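Internalin (Listeria monocytogenes serotype 4b, PDB 4FMZ) is a leucine-rich-repeat protein of the internalin family that probably helps the bacterium to adhere to and invade host cells. Local coordinates at residues K266-N271 / Q288-F293; T221-L226 / S243-L248; S278-L283 / E305-L310. All blocks are in the same frame, centred on the assembly; numbering follows the deposited sequence.

Contact 1: K266-N271 / Q288-F293; sequences KLKMLN and QLNSLF. With EDO (1,2-ethanediol), chain F; EDO (1,2-ethanediol), chain H.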
loop_
_atom_site.group_PDB
_atom_site.type_symbol
_atom_site.label_atom_id
_atom_site.label_comp_id
_atom_site.label_asym_id
_atom_site.label_seq_id
_atom_site.Cartn_x
_atom_site.Cartn_y
_atom_site.Cartn_z
ATOM N N LYS A 266 1.473 -21.339 11.185
ATOM C CA LYS A 266 1.666 -20.027 11.805
ATOM C C LYS A 266 0.430 -19.140 11.581
ATOM O O LYS A 266 0.344 -18.072 12.188
ATOM C CB LYS A 266 2.954 -19.333 11.313
ATOM C CG LYS A 266 4.218 -19.955 11.895
ATOM C CD LYS A 266 5.437 -19.058 11.724
ATOM N N LEU A 267 -0.542 -19.596 10.744
ATOM C CA LEU A 267 -1.756 -18.831 10.462
ATOM C C LEU A 267 -2.527 -18.469 11.729
ATOM O O LEU A 267 -2.893 -19.344 12.513
ATOM C CB LEU A 267 -2.705 -19.567 9.505
ATOM C CG LEU A 267 -2.439 -19.478 8.001
ATOM C CD1 LEU A 267 -3.464 -20.296 7.239
ATOM C CD2 LEU A 267 -2.510 -18.035 7.512
ATOM N N LYS A 268 -2.738 -17.158 11.917
ATOM C CA LYS A 268 -3.507 -16.563 13.009
ATOM C C LYS A 268 -4.832 -16.023 12.470
ATOM O O LYS A 268 -5.814 -15.957 13.209
ATOM C CB LYS A 268 -2.723 -15.426 13.698
ATOM C CG LYS A 268 -1.402 -15.848 14.369
ATOM C CD LYS A 268 -1.606 -16.548 15.713
ATOM C CE LYS A 268 -0.705 -16.019 16.799
ATOM N NZ LYS A 268 -1.131 -14.669 17.275
HETATM N N MSE A 269 -4.838 -15.595 11.187
HETATM C CA MSE A 269 -6.014 -15.030 10.535
HETATM C C MSE A 269 -6.302 -15.785 9.250
HETATM O O MSE A 269 -5.442 -15.909 8.377
HETATM C CB MSE A 269 -5.820 -13.514 10.271
HETATM C CG MSE A 269 -6.529 -12.979 8.993
HETATM SE SE MSE A 269 -8.426 -12.936 9.113
HETATM C CE MSE A 269 -8.724 -10.983 9.062
ATOM N N LEU A 270 -7.524 -16.299 9.139
ATOM C CA LEU A 270 -7.920 -16.967 7.913
ATOM C C LEU A 270 -9.279 -16.449 7.478
ATOM O O LEU A 270 -10.274 -16.732 8.136
ATOM C CB LEU A 270 -7.923 -18.506 8.037
ATOM C CG LEU A 270 -8.354 -19.268 6.784
ATOM C CD1 LEU A 270 -7.405 -18.995 5.592
ATOM C CD2 LEU A 270 -8.434 -20.763 7.058
ATOM N N ASN A 271 -9.319 -15.704 6.365
ATOM C CA ASN A 271 -10.587 -15.217 5.836
ATOM C C ASN A 271 -10.849 -15.863 4.481
ATOM O O ASN A 271 -10.230 -15.497 3.483
ATOM C CB ASN A 271 -10.626 -13.673 5.750
ATOM C CG ASN A 271 -11.950 -13.114 5.262
ATOM O OD1 ASN A 271 -12.843 -13.830 4.764
ATOM N ND2 ASN A 271 -12.101 -11.807 5.375
ATOM N N GLN A 288 -3.491 -22.611 16.180
ATOM C CA GLN A 288 -3.002 -21.277 16.541
ATOM C C GLN A 288 -3.931 -20.129 16.021
ATOM O O GLN A 288 -3.736 -18.974 16.410
ATOM C CB GLN A 288 -1.551 -21.098 16.020
ATOM C CG GLN A 288 -0.695 -20.072 16.781
ATOM C CD GLN A 288 -0.129 -20.525 18.120
ATOM O OE1 GLN A 288 -0.712 -21.337 18.858
ATOM N NE2 GLN A 288 1.007 -19.949 18.493
ATOM N N LEU A 289 -4.935 -20.443 15.174
ATOM C CA LEU A 289 -5.881 -19.465 14.612
ATOM C C LEU A 289 -6.618 -18.630 15.688
ATOM O O LEU A 289 -7.069 -19.190 16.685
ATOM C CB LEU A 289 -6.942 -20.177 13.747
ATOM C CG LEU A 289 -6.570 -20.502 12.298
ATOM C CD1 LEU A 289 -7.575 -21.507 11.694
ATOM C CD2 LEU A 289 -6.468 -19.225 11.445
ATOM N N ASN A 290 -6.730 -17.299 15.477
ATOM C CA ASN A 290 -7.461 -16.389 16.372
ATOM C C ASN A 290 -8.721 -15.863 15.690
ATOM O O ASN A 290 -9.687 -15.524 16.366
ATOM C CB ASN A 290 -6.584 -15.189 16.818
ATOM C CG ASN A 290 -5.380 -15.547 17.662
ATOM O OD1 ASN A 290 -4.298 -14.980 17.496
ATOM N ND2 ASN A 290 -5.537 -16.465 18.613
ATOM N N SER A 291 -8.679 -15.728 14.354
ATOM C CA SER A 291 -9.787 -15.180 13.575
ATOM C C SER A 291 -10.027 -16.045 12.370
ATOM O O SER A 291 -9.099 -16.319 11.592
ATOM C CB SER A 291 -9.497 -13.741 13.156
ATOM O OG SER A 291 -9.074 -12.974 14.271
ATOM N N LEU A 292 -11.277 -16.488 12.226
ATOM C CA LEU A 292 -11.673 -17.385 11.151
ATOM C C LEU A 292 -12.971 -16.922 10.543
ATOM O O LEU A 292 -13.981 -16.821 11.241
ATOM C CB LEU A 292 -11.789 -18.824 11.699
ATOM C CG LEU A 292 -12.261 -19.949 10.769
ATOM C CD1 LEU A 292 -11.326 -20.127 9.567
ATOM C CD2 LEU A 292 -12.322 -21.240 11.524
ATOM N N PHE A 293 -12.946 -16.628 9.236
ATOM C CA PHE A 293 -14.137 -16.164 8.517
ATOM C C PHE A 293 -14.539 -17.222 7.489
ATOM O O PHE A 293 -13.850 -17.424 6.481
ATOM C CB PHE A 293 -13.888 -14.794 7.869
ATOM C CG PHE A 293 -13.518 -13.718 8.871
ATOM C CD1 PHE A 293 -12.192 -13.500 9.225
ATOM C CD2 PHE A 293 -14.497 -12.959 9.495
ATOM C CE1 PHE A 293 -11.853 -12.532 10.175
ATOM C CE2 PHE A 293 -14.158 -11.991 10.451
ATOM C CZ PHE A 293 -12.840 -11.775 10.775
HETATM C C1 EDO F . -6.066 -11.831 14.029
HETATM O O1 EDO F . -6.475 -10.703 14.799
HETATM C C2 EDO F . -4.546 -12.083 14.175
HETATM O O2 EDO F . -4.223 -12.475 15.504
HETATM C C1 EDO H . -16.506 -11.839 2.318
HETATM O O1 EDO H . -17.472 -12.678 2.938
HETATM C C2 EDO H . -15.104 -12.176 2.869
HETATM O O2 EDO H . -15.204 -12.294 4.275
HETATM O O HOH W 1 -2.234 -22.036 13.097
#
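The selenium of M269 meets the F293 ring at its edge, not over a face. SE lies 3.6 Å from F293 CE1, and the line from SE to the ring centre is 81° off the ring normal. This is a Met-aromatic contact, made here by selenomethionine in place of methionine. F293 keeps CG beside its backbone N (chi1 -59°), which brings the CD1-CE1 edge to the selenium. N271 crosses the same side chain obliquely. Its CB lies against F293 CD1, and its amide CG and OD1 against F293 CB. N271 OD1 is also held by G273 N and by an ethanediol (chain H), probably from the crystallisation liquor.

Strands 269-271 and 291-293 run parallel, their axes 8° apart. K268 O takes two N-H groups, N290 N at 2.8 Å and S291 N at 3.1 Å. The ladder goes on through L270, whose N bonds S291 O and whose O accepts from F293 N, each at 2.9 Å. K268 bends along its chain and lies beside N290. Its NZ reaches N290 OD1 at 3.2 Å, in the carbonyl plane. N290 ND2 bonds N312 O, so both ends of the amide are bonded, which would limit its rotation.

L270 and L292 point to the other face of the strands, side by side, with CD2 of L270 3.9 Å from CD1 of L292. L289 CD2 adds to this layer by touching L270 CB. A mixed row (M269, N271, S291, F293) on one face and buried leucines on the other, on adjoining parallel strands, is the pattern of the concave wall of a leucine-rich-repeat solenoid.

Contact 2: T221-L226 / S243-L248; sequences TRLNSL and SQLTWL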
loop_
_atom_site.group_PDB
_atom_site.type_symbol
_atom_site.label_atom_id
_atom_site.label_comp_id
_atom_site.label_asym_id
_atom_site.label_seq_id
_atom_site.Cartn_x
_atom_site.Cartn_y
_atom_site.Cartn_z
ATOM N N THR A 221 8.399 -17.332 -0.893
ATOM C CA THR A 221 8.565 -18.303 0.192
ATOM C C THR A 221 8.574 -17.678 1.603
ATOM O O THR A 221 8.265 -18.383 2.560
ATOM C CB THR A 221 9.812 -19.171 -0.023
ATOM O OG1 THR A 221 10.978 -18.364 0.107
ATOM C CG2 THR A 221 9.796 -19.935 -1.360
ATOM N N ARG A 222 8.910 -16.393 1.746
ATOM C CA ARG A 222 8.909 -15.797 3.080
ATOM C C ARG A 222 7.635 -14.993 3.351
ATOM O O ARG A 222 7.587 -14.290 4.364
ATOM C CB ARG A 222 10.157 -14.925 3.307
ATOM C CG ARG A 222 11.492 -15.690 3.301
ATOM C CD ARG A 222 11.534 -16.900 4.226
ATOM N NE ARG A 222 11.629 -16.530 5.641
ATOM C CZ ARG A 222 11.619 -17.405 6.645
ATOM N NH1 ARG A 222 11.488 -18.704 6.404
ATOM N NH2 ARG A 222 11.714 -16.984 7.900
ATOM N N LEU A 223 6.599 -15.106 2.470
ATOM C CA LEU A 223 5.333 -14.373 2.619
ATOM C C LEU A 223 4.721 -14.576 3.995
ATOM O O LEU A 223 4.561 -15.713 4.450
ATOM C CB LEU A 223 4.318 -14.761 1.530
ATOM C CG LEU A 223 3.269 -13.688 1.161
ATOM C CD1 LEU A 223 3.935 -12.421 0.555
ATOM C CD2 LEU A 223 2.281 -14.248 0.177
ATOM N N ASN A 224 4.413 -13.453 4.665
ATOM C CA ASN A 224 3.842 -13.413 6.003
ATOM C C ASN A 224 2.355 -13.076 5.936
ATOM O O ASN A 224 1.564 -13.691 6.655
ATOM C CB ASN A 224 4.598 -12.386 6.870
ATOM C CG ASN A 224 4.017 -12.210 8.243
ATOM O OD1 ASN A 224 2.951 -11.619 8.408
ATOM N ND2 ASN A 224 4.699 -12.713 9.256
ATOM N N SER A 225 1.978 -12.093 5.103
ATOM C CA SER A 225 0.585 -11.674 4.961
ATOM C C SER A 225 0.184 -11.570 3.497
ATOM O O SER A 225 0.924 -11.016 2.682
ATOM C CB SER A 225 0.345 -10.341 5.668
ATOM O OG SER A 225 0.663 -10.425 7.047
ATOM N N LEU A 226 -0.982 -12.115 3.167
ATOM C CA LEU A 226 -1.544 -12.106 1.824
ATOM C C LEU A 226 -3.009 -11.718 1.912
ATOM O O LEU A 226 -3.771 -12.370 2.619
ATOM C CB LEU A 226 -1.362 -13.483 1.117
ATOM C CG LEU A 226 -2.009 -13.651 -0.278
ATOM C CD1 LEU A 226 -1.322 -12.786 -1.327
ATOM C CD2 LEU A 226 -1.929 -15.085 -0.737
ATOM N N SER A 243 5.395 -21.494 4.652
ATOM C CA SER A 243 5.551 -21.792 6.084
ATOM C C SER A 243 5.359 -20.580 7.004
ATOM O O SER A 243 4.927 -20.735 8.149
ATOM C CB SER A 243 6.929 -22.401 6.348
ATOM O OG SER A 243 7.979 -21.453 6.231
ATOM N N GLN A 244 5.690 -19.391 6.520
ATOM C CA GLN A 244 5.625 -18.181 7.339
ATOM C C GLN A 244 4.294 -17.436 7.226
ATOM O O GLN A 244 4.149 -16.403 7.869
ATOM C CB GLN A 244 6.790 -17.222 6.980
ATOM C CG GLN A 244 8.191 -17.801 7.154
ATOM C CD GLN A 244 8.409 -18.469 8.490
ATOM O OE1 GLN A 244 8.330 -17.844 9.549
ATOM N NE2 GLN A 244 8.657 -19.769 8.464
ATOM N N LEU A 245 3.311 -17.954 6.462
ATOM C CA LEU A 245 2.033 -17.249 6.302
ATOM C C LEU A 245 1.266 -17.189 7.650
ATOM O O LEU A 245 1.052 -18.220 8.284
ATOM C CB LEU A 245 1.212 -17.933 5.186
ATOM C CG LEU A 245 0.203 -17.072 4.439
ATOM C CD1 LEU A 245 0.882 -15.944 3.662
ATOM C CD2 LEU A 245 -0.594 -17.925 3.476
ATOM N N THR A 246 0.937 -15.966 8.113
ATOM C CA THR A 246 0.278 -15.702 9.405
ATOM C C THR A 246 -1.105 -15.080 9.200
ATOM O O THR A 246 -1.966 -15.205 10.065
ATOM C CB THR A 246 1.203 -14.751 10.232
ATOM O OG1 THR A 246 2.527 -15.284 10.243
ATOM C CG2 THR A 246 0.747 -14.476 11.657
ATOM N N TRP A 247 -1.277 -14.316 8.120
ATOM C CA TRP A 247 -2.506 -13.570 7.836
ATOM C C TRP A 247 -2.908 -13.850 6.400
ATOM O O TRP A 247 -2.152 -13.540 5.467
ATOM C CB TRP A 247 -2.258 -12.057 8.075
ATOM C CG TRP A 247 -3.480 -11.194 8.063
ATOM C CD1 TRP A 247 -4.217 -10.828 6.973
ATOM C CD2 TRP A 247 -4.054 -10.508 9.187
ATOM N NE1 TRP A 247 -5.260 -10.014 7.361
ATOM C CE2 TRP A 247 -5.176 -9.793 8.714
ATOM C CE3 TRP A 247 -3.747 -10.456 10.560
ATOM C CZ2 TRP A 247 -5.962 -8.989 9.555
ATOM C CZ3 TRP A 247 -4.539 -9.670 11.396
ATOM C CH2 TRP A 247 -5.649 -8.973 10.897
ATOM N N LEU A 248 -4.056 -14.482 6.212
ATOM C CA LEU A 248 -4.492 -14.830 4.867
ATOM C C LEU A 248 -5.948 -14.418 4.646
ATOM O O LEU A 248 -6.835 -14.950 5.299
ATOM C CB LEU A 248 -4.286 -16.354 4.597
ATOM C CG LEU A 248 -4.832 -16.937 3.271
ATOM C CD1 LEU A 248 -4.223 -16.228 2.054
ATOM C CD2 LEU A 248 -4.527 -18.433 3.168
HETATM O O HOH W 2 5.792 -18.155 3.913
HETATM O O HOH W 3 8.644 -21.221 3.584
#
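S225 pairs with W247 and L226 with L248 in two consecutive parallel bridges. The bonds run in both directions across them. N224 O accepts from T246 N at 2.8 Å, with an almost straight N-H (175°), and from W247 N at 3.3 Å. L226 N gives its hydrogen to W247 O at 2.9 Å. Before the strands the two backbones are joined by water. One water donates to T221 O and L223 O and accepts from Q244 N. A second links T221 O to S243 OG.

R222 and Q244 carry the exposed end. They lie side by side and point the same way. Q244 CG sits over the centre of the guanidinium, 3.4 Å above its plane. The amide plane is 16° from that of the guanidinium, so the two flat groups are stacked. R222 reaches this place through bends at chi2 and chi3. Q244 NE2 bonds S243 OG at 2.9 Å, which holds the amide in position.

These are neighbouring turns of the leucine-rich-repeat solenoid, and their leucines form its inner layer. L226 CD2 lies 3.8 Å from L248 CD1. L245 CD1 touches both L223 CD2, at 4.1 Å, and L226 CB.

On the other face of the strands W247 CB meets S225 OG. With CG anti to its N (chi1 -170°), W247 then carries its ring away from segment 221-226. There W247 NE1 bonds E249 OE2, and the ring makes a cation-pi contact with K227. T246 OG1 donates to Q244 O at 3.1 Å from above the carbonyl plane, while N224 ND2 crosses close to this hydroxyl.

Contact 3: S278-L283 / E305-L310; sequences SDISVL and EVIGGL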
loop_
_atom_site.group_PDB
_atom_site.type_symbol
_atom_site.label_atom_id
_atom_site.label_comp_id
_atom_site.label_asym_id
_atom_site.label_seq_id
_atom_site.Cartn_x
_atom_site.Cartn_y
_atom_site.Cartn_z
ATOM N N SER A 278 -16.950 -26.740 1.283
ATOM C CA SER A 278 -17.875 -27.661 1.959
ATOM C C SER A 278 -17.124 -28.550 2.972
ATOM O O SER A 278 -17.759 -29.225 3.767
ATOM C CB SER A 278 -18.641 -28.508 0.950
ATOM O OG SER A 278 -17.749 -29.205 0.095
ATOM N N ASP A 279 -15.784 -28.545 2.951
ATOM C CA ASP A 279 -14.996 -29.346 3.892
ATOM C C ASP A 279 -13.874 -28.520 4.511
ATOM O O ASP A 279 -13.129 -27.858 3.793
ATOM C CB ASP A 279 -14.417 -30.607 3.228
ATOM C CG ASP A 279 -13.851 -31.569 4.258
ATOM O OD1 ASP A 279 -14.640 -32.360 4.832
ATOM O OD2 ASP A 279 -12.654 -31.456 4.577
ATOM N N ILE A 280 -13.738 -28.596 5.841
ATOM C CA ILE A 280 -12.732 -27.841 6.585
ATOM C C ILE A 280 -11.965 -28.748 7.572
ATOM O O ILE A 280 -11.383 -28.241 8.528
ATOM C CB ILE A 280 -13.411 -26.633 7.320
ATOM C CG1 ILE A 280 -14.646 -27.077 8.134
ATOM C CG2 ILE A 280 -13.742 -25.490 6.340
ATOM C CD1 ILE A 280 -15.123 -26.102 9.095
ATOM N N SER A 281 -11.918 -30.074 7.321
ATOM C CA SER A 281 -11.222 -31.016 8.209
ATOM C C SER A 281 -9.729 -30.668 8.395
ATOM O O SER A 281 -9.188 -30.929 9.471
ATOM C CB SER A 281 -11.392 -32.459 7.740
ATOM O OG SER A 281 -11.036 -32.601 6.380
ATOM N N VAL A 282 -9.093 -30.005 7.410
ATOM C CA VAL A 282 -7.678 -29.591 7.518
ATOM C C VAL A 282 -7.458 -28.528 8.633
ATOM O O VAL A 282 -6.324 -28.359 9.088
ATOM C CB VAL A 282 -7.061 -29.109 6.171
ATOM C CG1 VAL A 282 -6.928 -30.268 5.183
ATOM C CG2 VAL A 282 -7.854 -27.946 5.562
ATOM N N LEU A 283 -8.529 -27.834 9.090
ATOM C CA LEU A 283 -8.381 -26.812 10.129
ATOM C C LEU A 283 -7.976 -27.391 11.496
ATOM O O LEU A 283 -7.452 -26.635 12.313
ATOM C CB LEU A 283 -9.641 -25.932 10.276
ATOM C CG LEU A 283 -10.086 -25.137 9.034
ATOM C CD1 LEU A 283 -11.284 -24.245 9.362
ATOM C CD2 LEU A 283 -8.929 -24.325 8.424
ATOM N N GLU A 305 -17.663 -29.740 14.590
ATOM C CA GLU A 305 -16.772 -30.413 15.545
ATOM C C GLU A 305 -15.317 -29.943 15.407
ATOM O O GLU A 305 -14.662 -29.714 16.425
ATOM C CB GLU A 305 -16.859 -31.939 15.363
ATOM C CG GLU A 305 -16.400 -32.738 16.572
ATOM C CD GLU A 305 -16.374 -34.239 16.355
ATOM O OE1 GLU A 305 -17.462 -34.855 16.273
ATOM O OE2 GLU A 305 -15.259 -34.804 16.272
ATOM N N VAL A 306 -14.822 -29.781 14.161
ATOM C CA VAL A 306 -13.443 -29.341 13.916
ATOM C C VAL A 306 -13.265 -27.872 14.398
ATOM O O VAL A 306 -12.248 -27.569 15.034
ATOM C CB VAL A 306 -12.958 -29.572 12.445
ATOM C CG1 VAL A 306 -13.784 -28.798 11.421
ATOM C CG2 VAL A 306 -11.476 -29.243 12.299
ATOM N N ILE A 307 -14.268 -26.995 14.164
ATOM C CA ILE A 307 -14.170 -25.586 14.597
ATOM C C ILE A 307 -14.148 -25.505 16.128
ATOM O O ILE A 307 -13.411 -24.694 16.675
ATOM C CB ILE A 307 -15.265 -24.663 13.992
ATOM C CG1 ILE A 307 -15.261 -24.747 12.453
ATOM C CG2 ILE A 307 -15.046 -23.214 14.441
ATOM C CD1 ILE A 307 -16.348 -23.978 11.749
ATOM N N GLY A 308 -14.918 -26.360 16.798
ATOM C CA GLY A 308 -14.953 -26.425 18.256
ATOM C C GLY A 308 -13.612 -26.704 18.914
ATOM O O GLY A 308 -13.417 -26.331 20.071
ATOM N N GLY A 309 -12.690 -27.340 18.174
ATOM C CA GLY A 309 -11.340 -27.643 18.642
ATOM C C GLY A 309 -10.381 -26.467 18.588
ATOM O O GLY A 309 -9.351 -26.483 19.268
ATOM N N LEU A 310 -10.708 -25.430 17.784
ATOM C CA LEU A 310 -9.879 -24.234 17.612
ATOM C C LEU A 310 -10.137 -23.253 18.768
ATOM O O LEU A 310 -10.715 -22.180 18.578
ATOM C CB LEU A 310 -10.158 -23.581 16.235
ATOM C CG LEU A 310 -9.994 -24.487 15.011
ATOM C CD1 LEU A 310 -10.665 -23.892 13.786
ATOM C CD2 LEU A 310 -8.544 -24.782 14.755
#
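S281, whose O touches V306 CG2, also meets a flat group, the carboxylate of D279. The contact joins outer parts of adjoining turns of the leucine-rich-repeat solenoid, where the 3-10 segment 281-283 meets the weakly bonded helix about 305-308. S281 N comes to D279 OD2 from above the carboxylate plane, 56° out of it, at 3.2 Å. S281 OG takes the syn lone pair of the same oxygen at 2.7 Å. The backbone bond makes this an Asx turn, and it leads into the 3-10 segment. These bonds lie within 278-283. The contact with 305-310 itself is aliphatic, apart from side chains resting on backbone carbonyls.

I280 touches both V306 and I307. Its CG1 stands in the crowded position between N and the carbonyl carbon (chi1 50°), and from there CD1 crosses I307 obliquely, 3.6 Å from I307 CD1. V306 comes across the same chain, with CG1 3.8 Å from I280 CD1. Its other branch, CG2, turns to the backbone carbonyls of I280 and S281.

L283 and L310 close the inner end, and both also reach L292. L310 CD1 is 4.2 Å from L283 CB, and L310 CD2 rests on L283 O at 3.3 Å.

Overall arrangement
The three contacts follow the solenoid toward its C-terminal end. Contacts 2 and 1 are in series on the strand side, with centres about 12 Å apart. Strands 247-249 and 269-271 are neighbours, so K268 N lies 2.8 Å from T246 O, a probable hydrogen bond. M269 CE also packs 3.4 Å from W247 CZ2. Contact 3 is on the outer side, its centre about 12 Å from that of contact 1. The leucine layer joins them: L292 CD2 is 3.8 Å from L283 CD1. Contacts 2 and 3 do not touch, with nearest atoms about 9 Å apart. Ethanediol, probably from the crystallisation liquor, lies at contact 1 and about 4 Å from the W247 side chain.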